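Local atomic coordinates of extracellular solute-binding protein, family 5 (Chelativorans sp., PDB entry 6WM6), a protein that binds EDTA and related aminopolycarboxylates in the periplasm, probably delivering them to an ABC transporter for uptake. Residues P349-G352 with F356-N359. Numbering follows the deposited sequence.
Sequences PHMG and FLPN. With EDO (1,2-ethanediol), chain E.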
ATOM      1  N   PRO A 349      -1.655 -13.884  11.952  1.00 16.96           N
ATOM      2  CA  PRO A 349      -1.873 -14.904  10.929  1.00 17.36           C
ATOM      3  C   PRO A 349      -0.688 -15.089   9.989  1.00 16.56           C
ATOM      4  O   PRO A 349      -0.061 -14.119   9.548  1.00 18.25           O
ATOM      5  CB  PRO A 349      -3.097 -14.359  10.156  1.00 22.97           C
ATOM      6  CG  PRO A 349      -3.015 -12.887  10.324  1.00 21.48           C
ATOM      7  CD  PRO A 349      -2.428 -12.647  11.703  1.00 18.96           C
ATOM      8  N   HIS A 350      -0.412 -16.337   9.668  1.00 18.08           N
ATOM      9  CA  HIS A 350       0.394 -16.650   8.490  1.00 16.79           C
ATOM     10  C   HIS A 350      -0.322 -16.138   7.242  1.00 19.05           C
ATOM     11  O   HIS A 350      -1.555 -16.076   7.178  1.00 20.43           O
ATOM     12  CB  HIS A 350       0.531 -18.161   8.332  1.00 19.59           C
ATOM     13  CG  HIS A 350       1.419 -18.816   9.336  1.00 18.17           C
ATOM     14  ND1 HIS A 350       2.786 -18.634   9.352  1.00 19.73           N
ATOM     15  CD2 HIS A 350       1.136 -19.690  10.336  1.00 20.28           C
ATOM     16  CE1 HIS A 350       3.307 -19.359  10.333  1.00 19.32           C
ATOM     17  NE2 HIS A 350       2.324 -19.997  10.956  1.00 20.63           N
ATOM     18  N   MET A 351       0.454 -15.795   6.220  1.00 16.81           N
ATOM     19  CA  MET A 351      -0.095 -15.508   4.904  1.00 16.71           C
ATOM     20  C   MET A 351       0.457 -16.534   3.926  1.00 17.72           C
ATOM     21  O   MET A 351       1.673 -16.556   3.658  1.00 18.21           O
ATOM     22  CB  MET A 351       0.222 -14.100   4.450  1.00 17.07           C
ATOM     23  CG  MET A 351      -0.444 -13.774   3.121  1.00 18.10           C
ATOM     24  SD  MET A 351      -0.348 -11.996   2.829  1.00 18.75           S
ATOM     25  CE  MET A 351      -0.709 -11.952   1.064  1.00 16.76           C
ATOM     26  N   GLY A 352      -0.412 -17.403   3.426  1.00 16.54           N
ATOM     27  CA  GLY A 352       0.003 -18.473   2.544  1.00 16.99           C
ATOM     28  C   GLY A 352      -0.473 -18.334   1.116  1.00 16.02           C
ATOM     29  O   GLY A 352      -0.553 -19.307   0.386  1.00 17.55           O
ATOM     30  N   PHE A 356      -4.032 -12.861  -2.051  1.00 14.95           N
ATOM     31  CA  PHE A 356      -5.089 -12.518  -1.111  1.00 14.39           C
ATOM     32  C   PHE A 356      -4.512 -12.447   0.294  1.00 15.71           C
ATOM     33  O   PHE A 356      -3.754 -13.326   0.711  1.00 15.02           O
ATOM     34  CB  PHE A 356      -6.163 -13.622  -1.083  1.00 15.43           C
ATOM     35  CG  PHE A 356      -6.740 -13.959  -2.434  1.00 14.39           C
ATOM     36  CD1 PHE A 356      -7.701 -13.142  -3.024  1.00 15.65           C
ATOM     37  CD2 PHE A 356      -6.354 -15.102  -3.094  1.00 15.94           C
ATOM     38  CE1 PHE A 356      -8.257 -13.483  -4.251  1.00 16.50           C
ATOM     39  CE2 PHE A 356      -6.903 -15.439  -4.326  1.00 18.50           C
ATOM     40  CZ  PHE A 356      -7.855 -14.627  -4.895  1.00 16.97           C
ATOM     41  N   LEU A 357      -4.911 -11.418   1.040  1.00 15.46           N
ATOM     42  CA  LEU A 357      -4.653 -11.387   2.476  1.00 14.92           C
ATOM     43  C   LEU A 357      -5.531 -12.431   3.159  1.00 15.35           C
ATOM     44  O   LEU A 357      -6.561 -12.852   2.608  1.00 16.19           O
ATOM     45  CB  LEU A 357      -4.977 -10.011   3.037  1.00 15.15           C
ATOM     46  CG  LEU A 357      -4.145  -8.839   2.503  1.00 15.91           C
ATOM     47  CD1 LEU A 357      -4.775  -7.519   3.000  1.00 18.25           C
ATOM     48  CD2 LEU A 357      -2.704  -8.918   2.921  1.00 17.67           C
ATOM     49  N   PRO A 358      -5.185 -12.824   4.390  1.00 15.90           N
ATOM     50  CA  PRO A 358      -5.963 -13.877   5.069  1.00 16.88           C
ATOM     51  C   PRO A 358      -7.430 -13.551   5.248  1.00 17.14           C
ATOM     52  O   PRO A 358      -8.236 -14.495   5.382  1.00 19.12           O
ATOM     53  CB  PRO A 358      -5.241 -14.021   6.421  1.00 18.04           C
ATOM     54  CG  PRO A 358      -3.807 -13.704   6.073  1.00 18.81           C
ATOM     55  CD  PRO A 358      -3.907 -12.547   5.084  1.00 17.49           C
ATOM     56  N   ASN A 359      -7.818 -12.281   5.253  1.00 16.87           N
ATOM     57  CA  ASN A 359      -9.215 -11.911   5.424  1.00 16.97           C
ATOM     58  C   ASN A 359      -9.967 -11.664   4.117  1.00 19.21           C
ATOM     59  O   ASN A 359     -11.159 -11.346   4.156  1.00 22.77           O
ATOM     60  CB  ASN A 359      -9.347 -10.674   6.320  1.00 19.81           C
ATOM     61  CG  ASN A 359      -8.726  -9.451   5.716  1.00 22.68           C
ATOM     62  OD1 ASN A 359      -7.574  -9.478   5.286  1.00 21.34           O
ATOM     63  ND2 ASN A 359      -9.475  -8.347   5.696  1.00 28.56           N
TER
HETATM   64  C1  EDO E 604      -6.952  -5.722   5.196  1.00 28.04           C
HETATM   65  O1  EDO E 604      -7.780  -5.725   6.364  1.00 34.60           O
HETATM   66  C2  EDO E 604      -5.695  -4.914   5.511  1.00 26.04           C
HETATM   67  O2  EDO E 604      -6.125  -3.826   6.341  1.00 25.92           O
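The thioether end of Met351 lies against the carbonyl of Phe356 and the side chain of Leu357, and the packing is tight there: CE of Met351 sits 3.4 Å from O of Phe356, while SD is 3.9 Å from CD2 of Leu357. CG of Met351 stands anti to its own backbone N (chi1 -176°) and chi2 and chi3 stay near 180°, which carries the extended chain across to the carbonyl. On the way it passes Pro358 at about a right angle, and CG of Pro358 comes within 3.5 Å of O of His350. Trp306 touches both Met351 and Leu357. No hydrogen bond joins the segments. Both belong to the loop between helices 333-340 and 366-369, consistent with the type 2 periplasmic binding protein fold of this family; a backbone hydrogen bond joins Met351 to Ile527 of strand 524-537. The loose side is at Pro349, partly exposed, which buries little and meets CG of Pro358 with CB at 4.2 Å. Asn359 is exposed and does not touch 349-352; its ND2 makes a weak, bent hydrogen bond (3.2 Å, 131°) to O1 of an ethanediol likely picked up from the crystallisation solution, whose C1 lies 3.6 Å from CD1 of Leu357.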